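Protein DJ-1 homolog D (PDB 4OGG) is a plant member of the DJ-1/PfpI family that carries two DJ-1-like domains in a single chain. Local coordinates at residues E92-T97 and Q121-A126; K134-A139 and T169-E174; R197-C202 and D274-P279. All blocks are in the same frame, centred on the assembly; numbering follows the deposited sequence.

Overall arrangement
Two DJ-1-like domains follow each other in one chain; two of the contacts lie in the first and one in the second. From the N terminus, interaction 1 comes first: it closes the excursion through helix 98-110 and strand 114-116, setting the end of helix 90-94 against helix 121-126. Interaction 2 opens only after that loop is shut and joins the run after strand 134-135 to the end of strand 167-170. Gln121 of helix 121-126 reaches into interaction 2. Interaction 3 lies in the second domain, its centre about 38 Å from that of interaction 1, and pairs two central strands. The three loops follow in series; none nests or crosses.

Interaction 1: E92-T97 and Q121-A126; sequences EYLALT and QLILAA
Ala95 lays its methyl group on helix 121-126, over the turn that runs from Leu122 to Ala126. Its CB lies 3.9 Å from Ile123 CA and equally far, 3.9 Å, from Ala126 CB, while Leu122 O, already the acceptor of the helical bond from Ala126 N, borders the same spot. The small side chain lets the two backbones come close, with Ala95 CA and Ile123 CA 4.4 Å apart. In return, the methyl of Ala126 touches the backbone of segment 92-97, its CB standing 3.4 Å from Ala95 O.

A longer arm flanks this alanine pair. Ile123 carries CG1 beside its own backbone N (chi1 -56°), and the extended chain beyond (chi2 173°) brings CD1 to 3.8 Å from Leu94 CB, the two side chains passing at a slant. Leu122 makes a looser flank, its CD1 4.2 Å from Glu92 CA. The approach of Ala95 depends on how its own segment bends: a type I turn from Leu94 to Thr97 bends the chain, with Thr97 N bonded to Leu94 O at 3.0 Å, and Ala95 occupies a corner of that turn. The segments meet through van der Waals packing, of side chains and of methyls on backbone carbonyls, and Ile123 continues into Val100 and Val104 of helix 98-110.

Polar ends turn elsewhere. Glu92 hydrogen-bonds through one carboxylate oxygen to Tyr251 of the second subunit and through the other to His312 of that subunit, which directly follows a modified cysteine. Helix 121-126 itself begins shortly after the modified cysteine of the first domain, which follows strand 114-116. Strand, cysteine and helix come in an order consistent with the nucleophile elbow of the DJ-1/PfpI family, and Ala95 packs on the helix of that probable elbow.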
ATOM      1  N   GLU C  92      -5.941  -1.423 -23.239  1.00 13.18           N
ATOM      2  CA  GLU C  92      -4.724  -1.610 -24.013  1.00 12.82           C
ATOM      3  C   GLU C  92      -4.436  -3.071 -24.336  1.00 12.62           C
ATOM      4  O   GLU C  92      -3.935  -3.367 -25.422  1.00 13.57           O
ATOM      5  CB  GLU C  92      -3.512  -0.968 -23.324  1.00 14.33           C
ATOM      6  CG  GLU C  92      -3.041  -1.631 -22.043  1.00 13.88           C
ATOM      7  CD  GLU C  92      -1.686  -1.100 -21.593  1.00 15.99           C
ATOM      8  OE1 GLU C  92      -1.206  -1.511 -20.518  1.00 16.87           O
ATOM      9  OE2 GLU C  92      -1.094  -0.275 -22.322  1.00 18.39           O
ATOM     10  N   TYR C  93      -4.761  -3.987 -23.424  1.00 12.88           N
ATOM     11  CA  TYR C  93      -4.499  -5.397 -23.709  1.00 12.57           C
ATOM     12  C   TYR C  93      -5.705  -6.052 -24.374  1.00 14.23           C
ATOM     13  O   TYR C  93      -5.553  -6.987 -25.163  1.00 16.05           O
ATOM     14  CB  TYR C  93      -4.061  -6.149 -22.436  1.00 13.20           C
ATOM     15  CG  TYR C  93      -5.150  -6.757 -21.574  1.00 13.27           C
ATOM     16  CD1 TYR C  93      -5.757  -7.964 -21.927  1.00 14.44           C
ATOM     17  CD2 TYR C  93      -5.525  -6.162 -20.369  1.00 14.35           C
ATOM     18  CE1 TYR C  93      -6.701  -8.567 -21.097  1.00 13.30           C
ATOM     19  CE2 TYR C  93      -6.470  -6.754 -19.532  1.00 14.04           C
ATOM     20  CZ  TYR C  93      -7.052  -7.960 -19.901  1.00 14.54           C
ATOM     21  OH  TYR C  93      -7.969  -8.563 -19.067  1.00 14.64           O
ATOM     22  N   LEU C  94      -6.903  -5.553 -24.074  1.00 13.63           N
ATOM     23  CA  LEU C  94      -8.113  -6.087 -24.698  1.00 13.94           C
ATOM     24  C   LEU C  94      -8.091  -5.755 -26.193  1.00 14.77           C
ATOM     25  O   LEU C  94      -8.569  -6.533 -27.020  1.00 15.19           O
ATOM     26  CB  LEU C  94      -9.366  -5.474 -24.058  1.00 12.76           C
ATOM     27  CG  LEU C  94      -9.699  -5.886 -22.622  1.00 12.56           C
ATOM     28  CD1 LEU C  94     -10.914  -5.116 -22.125  1.00 15.00           C
ATOM     29  CD2 LEU C  94      -9.970  -7.387 -22.573  1.00 14.99           C
ATOM     30  N   ALA C  95      -7.534  -4.592 -26.528  1.00 14.82           N
ATOM     31  CA  ALA C  95      -7.445  -4.133 -27.913  1.00 15.98           C
ATOM     32  C   ALA C  95      -6.574  -5.042 -28.774  1.00 17.73           C
ATOM     33  O   ALA C  95      -6.675  -5.023 -30.002  1.00 18.19           O
ATOM     34  CB  ALA C  95      -6.901  -2.702 -27.955  1.00 14.48           C
ATOM     35  N   LEU C  96      -5.715  -5.825 -28.126  1.00 18.24           N
ATOM     36  CA  LEU C  96      -4.824  -6.744 -28.829  1.00 20.71           C
ATOM     37  C   LEU C  96      -5.342  -8.177 -28.779  1.00 21.64           C
ATOM     38  O   LEU C  96      -4.654  -9.111 -29.194  1.00 22.53           O
ATOM     39  CB  LEU C  96      -3.415  -6.685 -28.230  1.00 22.19           C
ATOM     40  CG  LEU C  96      -2.426  -5.702 -28.864  1.00 23.48           C
ATOM     41  CD1 LEU C  96      -2.128  -6.145 -30.291  1.00 25.32           C
ATOM     42  CD2 LEU C  96      -2.989  -4.292 -28.849  1.00 26.24           C
ATOM     43  N   THR C  97      -6.555  -8.346 -28.270  1.00 20.70           N
ATOM     44  CA  THR C  97      -7.170  -9.663 -28.176  1.00 21.06           C
ATOM     45  C   THR C  97      -8.114  -9.831 -29.368  1.00 21.35           C
ATOM     46  O   THR C  97      -9.123  -9.133 -29.480  1.00 20.30           O
ATOM     47  CB  THR C  97      -7.951  -9.810 -26.854  1.00 22.11           C
ATOM     48  OG1 THR C  97      -7.069  -9.571 -25.747  1.00 19.43           O
ATOM     49  CG2 THR C  97      -8.538 -11.208 -26.730  1.00 22.37           C
ATOM     50  N   GLN C 121     -11.696   3.605 -25.690  1.00 12.64           N
ATOM     51  CA  GLN C 121     -11.632   3.887 -27.118  1.00 12.66           C
ATOM     52  C   GLN C 121     -10.441   3.263 -27.850  1.00 12.55           C
ATOM     53  O   GLN C 121     -10.444   3.182 -29.077  1.00 13.70           O
ATOM     54  CB  GLN C 121     -11.656   5.406 -27.357  1.00 12.70           C
ATOM     55  CG  GLN C 121     -13.039   6.055 -27.178  1.00 14.15           C
ATOM     56  CD  GLN C 121     -13.415   6.334 -25.724  1.00 15.05           C
ATOM     57  OE1 GLN C 121     -13.378   5.445 -24.867  1.00 13.46           O
ATOM     58  NE2 GLN C 121     -13.793   7.582 -25.446  1.00 13.21           N
ATOM     59  N   LEU C 122      -9.423   2.829 -27.112  1.00 13.15           N
ATOM     60  CA  LEU C 122      -8.273   2.198 -27.747  1.00 13.30           C
ATOM     61  C   LEU C 122      -8.755   0.963 -28.491  1.00 12.98           C
ATOM     62  O   LEU C 122      -8.231   0.614 -29.550  1.00 14.00           O
ATOM     63  CB  LEU C 122      -7.229   1.794 -26.708  1.00 12.78           C
ATOM     64  CG  LEU C 122      -6.364   2.922 -26.141  1.00 12.27           C
ATOM     65  CD1 LEU C 122      -5.441   2.356 -25.078  1.00 11.97           C
ATOM     66  CD2 LEU C 122      -5.564   3.569 -27.263  1.00 13.78           C
ATOM     67  N   ILE C 123      -9.767   0.306 -27.934  1.00 13.18           N
ATOM     68  CA  ILE C 123     -10.320  -0.888 -28.559  1.00 13.08           C
ATOM     69  C   ILE C 123     -11.046  -0.536 -29.860  1.00 13.48           C
ATOM     70  O   ILE C 123     -10.995  -1.288 -30.828  1.00 13.33           O
ATOM     71  CB  ILE C 123     -11.283  -1.614 -27.602  1.00 13.11           C
ATOM     72  CG1 ILE C 123     -10.555  -1.943 -26.296  1.00 13.10           C
ATOM     73  CG2 ILE C 123     -11.786  -2.903 -28.247  1.00 14.31           C
ATOM     74  CD1 ILE C 123     -11.442  -2.517 -25.205  1.00 13.92           C
ATOM     75  N   LEU C 124     -11.721   0.610 -29.883  1.00 13.92           N
ATOM     76  CA  LEU C 124     -12.423   1.039 -31.090  1.00 12.37           C
ATOM     77  C   LEU C 124     -11.402   1.349 -32.182  1.00 15.15           C
ATOM     78  O   LEU C 124     -11.639   1.092 -33.364  1.00 16.49           O
ATOM     79  CB  LEU C 124     -13.274   2.283 -30.806  1.00 13.86           C
ATOM     80  CG  LEU C 124     -14.335   2.137 -29.708  1.00 15.06           C
ATOM     81  CD1 LEU C 124     -15.135   3.426 -29.598  1.00 17.77           C
ATOM     82  CD2 LEU C 124     -15.252   0.971 -30.031  1.00 16.64           C
ATOM     83  N   ALA C 125     -10.262   1.906 -31.782  1.00 13.37           N
ATOM     84  CA  ALA C 125      -9.211   2.225 -32.735  1.00 14.42           C
ATOM     85  C   ALA C 125      -8.675   0.926 -33.329  1.00 14.10           C
ATOM     86  O   ALA C 125      -8.466   0.829 -34.537  1.00 15.21           O
ATOM     87  CB  ALA C 125      -8.085   2.991 -32.052  1.00 16.63           C
ATOM     88  N   ALA C 126      -8.463  -0.074 -32.476  1.00 14.14           N
ATOM     89  CA  ALA C 126      -7.951  -1.364 -32.929  1.00 15.82           C
ATOM     90  C   ALA C 126      -8.955  -2.078 -33.831  1.00 17.28           C
ATOM     91  O   ALA C 126      -8.568  -2.808 -34.744  1.00 18.91           O
ATOM     92  CB  ALA C 126      -7.607  -2.246 -31.729  1.00 15.11           C
TER

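Interaction 2: K134-A139 and T169-E174; sequences KCTAYA and TAATYE
A threonine hydroxyl takes the place of a main-chain carbonyl here: Thr136 N donates to Thr169 OG1 at 3.0 Å, almost straight at 170°. The hydroxyl is presented by a chi1 of 53°, which sets OG1 between the backbone N and the carbonyl carbon of Thr169. The same oxygen lies 2.8 Å from a water that in turn reaches Lys134 O. The straight bond from Thr136 N, with the water and a weak bond to Val162 O on the adjoining strand, probably restrains its rotation. Thr136 and Thr169 overlap flank to flank, pointing opposite ways, so that Thr169 CB comes within 3.3 Å of Thr136 O while the methyl of Thr136 lies over the Thr169 carbonyl.

Farther along, the two segments run in much the same direction without regular strand pairing. A CA-H...O contact joins Ala137 CA to Ala170 O at 3.6 Å. Gln121 bridges the gap, its amide NE2 giving hydrogen bonds to both Thr136 O and Ala170 O, so these buried carbonyls are satisfied by one side chain. Ala171 O fares differently: it is buried with no hydrogen-bond partner and meets the edge of the Tyr138 ring, 3.6 Å from CD1. The methyl CG2 of Thr172 comes to the same edge, 3.9 Å from CD1 of Tyr138. The Thr172 hydroxyl is used otherwise, OG1 accepting from Glu174 N at 3.1 Å in an ST turn and bonding also to Pro158 O.

Tyr138 has a ring neighbour too, His119, with planes about 25° apart. His119 directly follows the modified cysteine, so the contact ties the end of strand 167-170, next to the sheet's outermost strand 161-164, to the probable nucleophile elbow, where α/β sandwiches of the DJ-1/PfpI family place their active site.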
ATOM      1  N   LYS C 134     -16.916  11.299 -35.170  1.00 20.07           N
ATOM      2  CA  LYS C 134     -16.584  12.299 -34.162  1.00 19.25           C
ATOM      3  C   LYS C 134     -16.557  11.580 -32.821  1.00 18.05           C
ATOM      4  O   LYS C 134     -17.463  10.811 -32.501  1.00 15.75           O
ATOM      5  CB  LYS C 134     -17.626  13.419 -34.118  1.00 22.89           C
ATOM      6  CG  LYS C 134     -17.583  14.348 -35.318  1.00 27.56           C
ATOM      7  CD  LYS C 134     -18.482  15.556 -35.118  1.00 32.16           C
ATOM      8  CE  LYS C 134     -18.023  16.408 -33.942  1.00 34.80           C
ATOM      9  NZ  LYS C 134     -18.849  17.645 -33.795  1.00 38.36           N
ATOM     10  N   CYS C 135     -15.513  11.819 -32.041  1.00 15.48           N
ATOM     11  CA  CYS C 135     -15.407  11.175 -30.745  1.00 16.52           C
ATOM     12  C   CYS C 135     -14.343  11.823 -29.879  1.00 16.22           C
ATOM     13  O   CYS C 135     -13.446  12.502 -30.379  1.00 15.96           O
ATOM     14  CB  CYS C 135     -15.079   9.684 -30.925  1.00 18.20           C
ATOM     15  SG  CYS C 135     -13.560   9.330 -31.871  1.00 19.78           S
ATOM     16  N   THR C 136     -14.472  11.629 -28.572  1.00 15.44           N
ATOM     17  CA  THR C 136     -13.494  12.133 -27.622  1.00 14.27           C
ATOM     18  C   THR C 136     -13.034  10.896 -26.858  1.00 15.13           C
ATOM     19  O   THR C 136     -13.488   9.784 -27.140  1.00 12.31           O
ATOM     20  CB  THR C 136     -14.104  13.155 -26.630  1.00 15.51           C
ATOM     21  OG1 THR C 136     -13.055  13.755 -25.856  1.00 13.83           O
ATOM     22  CG2 THR C 136     -15.072  12.473 -25.680  1.00 15.00           C
ATOM     23  N   ALA C 137     -12.140  11.090 -25.898  1.00 13.67           N
ATOM     24  CA  ALA C 137     -11.621   9.993 -25.090  1.00 14.53           C
ATOM     25  C   ALA C 137     -10.646  10.612 -24.116  1.00 14.79           C
ATOM     26  O   ALA C 137     -10.486  11.832 -24.091  1.00 15.39           O
ATOM     27  CB  ALA C 137     -10.897   8.987 -25.972  1.00 14.22           C
ATOM     28  N   TYR C 138      -9.998   9.791 -23.298  1.00 13.62           N
ATOM     29  CA  TYR C 138      -9.016  10.354 -22.391  1.00 13.51           C
ATOM     30  C   TYR C 138      -8.028  11.031 -23.349  1.00 14.10           C
ATOM     31  O   TYR C 138      -7.717  10.490 -24.411  1.00 16.00           O
ATOM     32  CB  TYR C 138      -8.321   9.264 -21.582  1.00 13.59           C
ATOM     33  CG  TYR C 138      -7.524   9.825 -20.434  1.00 14.05           C
ATOM     34  CD1 TYR C 138      -8.164  10.419 -19.345  1.00 15.55           C
ATOM     35  CD2 TYR C 138      -6.131   9.806 -20.451  1.00 15.67           C
ATOM     36  CE1 TYR C 138      -7.437  10.984 -18.301  1.00 16.45           C
ATOM     37  CE2 TYR C 138      -5.393  10.372 -19.411  1.00 17.01           C
ATOM     38  CZ  TYR C 138      -6.052  10.957 -18.341  1.00 16.99           C
ATOM     39  OH  TYR C 138      -5.331  11.515 -17.312  1.00 18.40           O
ATOM     40  N   ALA C 139      -7.547  12.215 -22.987  1.00 14.93           N
ATOM     41  CA  ALA C 139      -6.649  12.967 -23.858  1.00 14.48           C
ATOM     42  C   ALA C 139      -5.489  12.186 -24.482  1.00 14.31           C
ATOM     43  O   ALA C 139      -5.155  12.399 -25.649  1.00 16.14           O
ATOM     44  CB  ALA C 139      -6.111  14.196 -23.112  1.00 15.97           C
ATOM     45  N   THR C 169     -19.122   8.696 -26.665  1.00 13.37           N
ATOM     46  CA  THR C 169     -17.808   8.654 -26.029  1.00 14.39           C
ATOM     47  C   THR C 169     -17.617   9.703 -24.942  1.00 14.59           C
ATOM     48  O   THR C 169     -18.165  10.802 -25.021  1.00 15.10           O
ATOM     49  CB  THR C 169     -16.686   8.819 -27.071  1.00 13.76           C
ATOM     50  OG1 THR C 169     -16.927   9.994 -27.857  1.00 12.89           O
ATOM     51  CG2 THR C 169     -16.630   7.597 -27.986  1.00 13.11           C
ATOM     52  N   ALA C 170     -16.840   9.345 -23.920  1.00 14.24           N
ATOM     53  CA  ALA C 170     -16.543  10.242 -22.811  1.00 13.43           C
ATOM     54  C   ALA C 170     -15.045  10.181 -22.519  1.00 14.18           C
ATOM     55  O   ALA C 170     -14.360   9.246 -22.939  1.00 13.77           O
ATOM     56  CB  ALA C 170     -17.347   9.849 -21.576  1.00 13.63           C
ATOM     57  N   ALA C 171     -14.543  11.178 -21.797  1.00 12.55           N
ATOM     58  CA  ALA C 171     -13.118  11.262 -21.488  1.00 13.86           C
ATOM     59  C   ALA C 171     -12.702  10.670 -20.141  1.00 14.04           C
ATOM     60  O   ALA C 171     -11.633  10.067 -20.036  1.00 14.50           O
ATOM     61  CB  ALA C 171     -12.674  12.713 -21.565  1.00 13.51           C
ATOM     62  N   THR C 172     -13.533  10.855 -19.117  1.00 14.25           N
ATOM     63  CA  THR C 172     -13.241  10.352 -17.772  1.00 15.32           C
ATOM     64  C   THR C 172     -14.539  10.024 -17.044  1.00 14.48           C
ATOM     65  O   THR C 172     -15.623  10.352 -17.526  1.00 14.24           O
ATOM     66  CB  THR C 172     -12.504  11.407 -16.912  1.00 16.01           C
ATOM     67  OG1 THR C 172     -13.413  12.466 -16.579  1.00 17.23           O
ATOM     68  CG2 THR C 172     -11.317  11.991 -17.666  1.00 17.62           C
ATOM     69  N   TYR C 173     -14.429   9.392 -15.875  1.00 14.42           N
ATOM     70  CA  TYR C 173     -15.620   9.051 -15.111  1.00 13.59           C
ATOM     71  C   TYR C 173     -16.396  10.286 -14.656  1.00 13.83           C
ATOM     72  O   TYR C 173     -17.528  10.177 -14.194  1.00 13.29           O
ATOM     73  CB  TYR C 173     -15.276   8.143 -13.919  1.00 14.16           C
ATOM     74  CG  TYR C 173     -14.124   8.582 -13.040  1.00 13.56           C
ATOM     75  CD1 TYR C 173     -14.210   9.733 -12.251  1.00 14.66           C
ATOM     76  CD2 TYR C 173     -12.956   7.822 -12.971  1.00 15.21           C
ATOM     77  CE1 TYR C 173     -13.153  10.110 -11.412  1.00 17.06           C
ATOM     78  CE2 TYR C 173     -11.899   8.189 -12.138  1.00 16.48           C
ATOM     79  CZ  TYR C 173     -12.000   9.330 -11.365  1.00 16.61           C
ATOM     80  OH  TYR C 173     -10.944   9.696 -10.555  1.00 19.46           O
ATOM     81  N   GLU C 174     -15.796  11.464 -14.795  1.00 14.55           N
ATOM     82  CA  GLU C 174     -16.497  12.681 -14.414  1.00 15.73           C
ATOM     83  C   GLU C 174     -17.613  12.989 -15.409  1.00 15.15           C
ATOM     84  O   GLU C 174     -18.484  13.820 -15.143  1.00 16.30           O
ATOM     85  CB  GLU C 174     -15.523  13.857 -14.321  1.00 18.96           C
ATOM     86  CG  GLU C 174     -14.704  13.828 -13.043  1.00 22.87           C
ATOM     87  CD  GLU C 174     -15.588  13.656 -11.814  1.00 28.20           C
ATOM     88  OE1 GLU C 174     -16.487  14.498 -11.600  1.00 29.66           O
ATOM     89  OE2 GLU C 174     -15.390  12.676 -11.064  1.00 28.92           O
TER
HETATM   90  O   HOH W   1     -18.493   9.602 -30.094  1.00 15.59           O

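Interaction 3: R197-C202 and D274-P279; sequences RILFLC and DALVIP
Phe200 leaves its strand with CB 4.2 Å from Val277 O, and from there the ring leans over its partner on strand 275-278. A chi1 of -91°, off the staggered values, tilts it so. CG and CD1 lie over Val277 CB, CE2 against Val277 CG1. On one flank CD2 touches Pro279 CG at 3.8 Å; on the other CE1 lies 3.5 Å from Val277 CB, and at the tip CZ meets Val277 CG1. The branched valine thus fills one ring face in a CH-pi contact, its CB 3.6 Å from the ring centroid and 15° off the normal. Phe215 meets the ring edge-to-face.

Val277, Ala275 and Ile198 share this face of the sheet and pack towards helix 369-380; Ile198 CD1 presses tightly on Ala275 CB at 3.5 Å. Leu199 and Leu276 lie side by side on the reverse, where Leu276 CD1 also approaches Leu201 CG (3.7 Å) and helix 291-302 packs on Leu201 and Leu276.

Parallel backbone bonds alternate between the strands, from Leu199 N to Ala275 O, Val277 N to Leu199 O and Leu201 N to Val277 O. Just ahead of the paired residues Asp274 holds Arg197 by two bonds: its OD2 accepts from Arg197 N at 2.8 Å through the anti lone pair, and its own N donates to Arg197 O at 2.7 Å. The intervening chain runs through helix 208-221, strand 224-228 on the other side of 197-201, and a second small sheet. Adjacent parallel strands with helices on both faces form the core of the flavodoxin-like α/β sandwich of DJ-1/PfpI domains.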
ATOM      1  N   ARG C 197     -34.064  17.700  -6.641  1.00 25.12           N
ATOM      2  CA  ARG C 197     -32.826  18.126  -6.000  1.00 23.87           C
ATOM      3  C   ARG C 197     -32.529  17.122  -4.891  1.00 23.16           C
ATOM      4  O   ARG C 197     -33.369  16.884  -4.020  1.00 21.10           O
ATOM      5  CB  ARG C 197     -32.979  19.529  -5.408  1.00 26.36           C
ATOM      6  CG  ARG C 197     -33.088  20.629  -6.448  1.00 30.94           C
ATOM      7  CD  ARG C 197     -33.437  21.961  -5.803  1.00 32.38           C
ATOM      8  NE  ARG C 197     -32.446  22.385  -4.818  1.00 35.36           N
ATOM      9  CZ  ARG C 197     -31.199  22.737  -5.113  1.00 36.46           C
ATOM     10  NH1 ARG C 197     -30.779  22.717  -6.371  1.00 36.75           N
ATOM     11  NH2 ARG C 197     -30.372  23.118  -4.149  1.00 37.19           N
ATOM     12  N   ILE C 198     -31.338  16.533  -4.930  1.00 21.54           N
ATOM     13  CA  ILE C 198     -30.950  15.532  -3.944  1.00 21.94           C
ATOM     14  C   ILE C 198     -29.711  15.953  -3.159  1.00 21.42           C
ATOM     15  O   ILE C 198     -28.748  16.461  -3.733  1.00 21.57           O
ATOM     16  CB  ILE C 198     -30.657  14.178  -4.633  1.00 22.66           C
ATOM     17  CG1 ILE C 198     -31.745  13.871  -5.668  1.00 24.33           C
ATOM     18  CG2 ILE C 198     -30.577  13.069  -3.596  1.00 22.18           C
ATOM     19  CD1 ILE C 198     -33.138  13.762  -5.097  1.00 27.76           C
ATOM     20  N   LEU C 199     -29.746  15.740  -1.845  1.00 20.55           N
ATOM     21  CA  LEU C 199     -28.623  16.078  -0.973  1.00 19.39           C
ATOM     22  C   LEU C 199     -27.943  14.817  -0.448  1.00 17.91           C
ATOM     23  O   LEU C 199     -28.605  13.902   0.035  1.00 18.50           O
ATOM     24  CB  LEU C 199     -29.097  16.915   0.221  1.00 19.83           C
ATOM     25  CG  LEU C 199     -28.020  17.239   1.263  1.00 20.73           C
ATOM     26  CD1 LEU C 199     -26.968  18.142   0.645  1.00 20.08           C
ATOM     27  CD2 LEU C 199     -28.649  17.911   2.470  1.00 21.28           C
ATOM     28  N   PHE C 200     -26.618  14.779  -0.549  1.00 17.76           N
ATOM     29  CA  PHE C 200     -25.831  13.642  -0.075  1.00 16.96           C
ATOM     30  C   PHE C 200     -25.039  14.033   1.163  1.00 17.46           C
ATOM     31  O   PHE C 200     -24.290  15.006   1.134  1.00 18.42           O
ATOM     32  CB  PHE C 200     -24.843  13.184  -1.151  1.00 15.96           C
ATOM     33  CG  PHE C 200     -25.380  12.131  -2.071  1.00 17.19           C
ATOM     34  CD1 PHE C 200     -26.505  12.373  -2.853  1.00 16.41           C
ATOM     35  CD2 PHE C 200     -24.749  10.895  -2.166  1.00 15.99           C
ATOM     36  CE1 PHE C 200     -26.992  11.397  -3.721  1.00 17.93           C
ATOM     37  CE2 PHE C 200     -25.225   9.914  -3.030  1.00 16.06           C
ATOM     38  CZ  PHE C 200     -26.349  10.165  -3.810  1.00 17.90           C
ATOM     39  N   LEU C 201     -25.210  13.282   2.247  1.00 17.39           N
ATOM     40  CA  LEU C 201     -24.471  13.548   3.478  1.00 18.15           C
ATOM     41  C   LEU C 201     -23.180  12.742   3.401  1.00 18.28           C
ATOM     42  O   LEU C 201     -23.183  11.527   3.604  1.00 19.45           O
ATOM     43  CB  LEU C 201     -25.291  13.120   4.694  1.00 18.59           C
ATOM     44  CG  LEU C 201     -26.547  13.957   4.951  1.00 20.64           C
ATOM     45  CD1 LEU C 201     -27.389  13.322   6.043  1.00 22.04           C
ATOM     46  CD2 LEU C 201     -26.128  15.371   5.339  1.00 23.20           C
ATOM     47  N   CYS C 202     -22.083  13.428   3.099  1.00 18.49           N
ATOM     48  CA  CYS C 202     -20.784  12.788   2.953  1.00 18.35           C
ATOM     49  C   CYS C 202     -19.841  13.025   4.125  1.00 18.95           C
ATOM     50  O   CYS C 202     -20.127  13.819   5.025  1.00 19.31           O
ATOM     51  CB  CYS C 202     -20.114  13.276   1.666  1.00 18.49           C
ATOM     52  SG  CYS C 202     -21.103  13.017   0.168  1.00 20.04           S
ATOM     53  N   ASP C 274     -35.445  17.587  -2.379  1.00 25.20           N
ATOM     54  CA  ASP C 274     -36.575  16.678  -2.474  1.00 24.21           C
ATOM     55  C   ASP C 274     -36.260  15.322  -1.860  1.00 23.64           C
ATOM     56  O   ASP C 274     -37.168  14.541  -1.574  1.00 23.73           O
ATOM     57  CB  ASP C 274     -36.972  16.501  -3.939  1.00 24.59           C
ATOM     58  CG  ASP C 274     -37.288  17.819  -4.612  1.00 25.41           C
ATOM     59  OD1 ASP C 274     -38.265  18.476  -4.196  1.00 26.78           O
ATOM     60  OD2 ASP C 274     -36.558  18.200  -5.553  1.00 23.58           O
ATOM     61  N   ALA C 275     -34.975  15.037  -1.667  1.00 22.75           N
ATOM     62  CA  ALA C 275     -34.564  13.761  -1.089  1.00 21.12           C
ATOM     63  C   ALA C 275     -33.175  13.804  -0.458  1.00 19.50           C
ATOM     64  O   ALA C 275     -32.354  14.666  -0.770  1.00 19.30           O
ATOM     65  CB  ALA C 275     -34.615  12.665  -2.150  1.00 21.27           C
ATOM     66  N   LEU C 276     -32.926  12.852   0.434  1.00 19.85           N
ATOM     67  CA  LEU C 276     -31.651  12.753   1.129  1.00 19.74           C
ATOM     68  C   LEU C 276     -31.052  11.372   0.910  1.00 17.68           C
ATOM     69  O   LEU C 276     -31.759  10.366   0.963  1.00 20.02           O
ATOM     70  CB  LEU C 276     -31.858  12.978   2.629  1.00 20.13           C
ATOM     71  CG  LEU C 276     -30.626  13.015   3.534  1.00 22.17           C
ATOM     72  CD1 LEU C 276     -29.798  14.259   3.232  1.00 22.56           C
ATOM     73  CD2 LEU C 276     -31.073  13.019   4.993  1.00 22.30           C
ATOM     74  N   VAL C 277     -29.751  11.322   0.656  1.00 17.74           N
ATOM     75  CA  VAL C 277     -29.074  10.048   0.458  1.00 17.33           C
ATOM     76  C   VAL C 277     -27.879   9.980   1.404  1.00 17.46           C
ATOM     77  O   VAL C 277     -27.130  10.952   1.548  1.00 16.40           O
ATOM     78  CB  VAL C 277     -28.581   9.880  -0.993  1.00 16.75           C
ATOM     79  CG1 VAL C 277     -27.888   8.535  -1.144  1.00 16.45           C
ATOM     80  CG2 VAL C 277     -29.759   9.979  -1.963  1.00 16.33           C
ATOM     81  N   ILE C 278     -27.706   8.833   2.052  1.00 16.18           N
ATOM     82  CA  ILE C 278     -26.606   8.662   2.991  1.00 16.96           C
ATOM     83  C   ILE C 278     -25.701   7.490   2.638  1.00 16.79           C
ATOM     84  O   ILE C 278     -26.066   6.327   2.839  1.00 17.63           O
ATOM     85  CB  ILE C 278     -27.122   8.438   4.429  1.00 16.33           C
ATOM     86  CG1 ILE C 278     -28.061   9.574   4.833  1.00 17.37           C
ATOM     87  CG2 ILE C 278     -25.940   8.363   5.395  1.00 15.84           C
ATOM     88  CD1 ILE C 278     -28.640   9.425   6.229  1.00 18.89           C
ATOM     89  N   PRO C 279     -24.512   7.782   2.093  1.00 17.27           N
ATOM     90  CA  PRO C 279     -23.565   6.727   1.725  1.00 17.05           C
ATOM     91  C   PRO C 279     -23.091   5.990   2.978  1.00 17.22           C
ATOM     92  O   PRO C 279     -23.146   6.533   4.086  1.00 17.88           O
ATOM     93  CB  PRO C 279     -22.426   7.498   1.066  1.00 17.93           C
ATOM     94  CG  PRO C 279     -23.128   8.683   0.459  1.00 19.92           C
ATOM     95  CD  PRO C 279     -24.068   9.087   1.571  1.00 16.97           C
TER
HETATM   96  O   HOH W   2     -21.693   9.104   4.667  1.00 17.82           O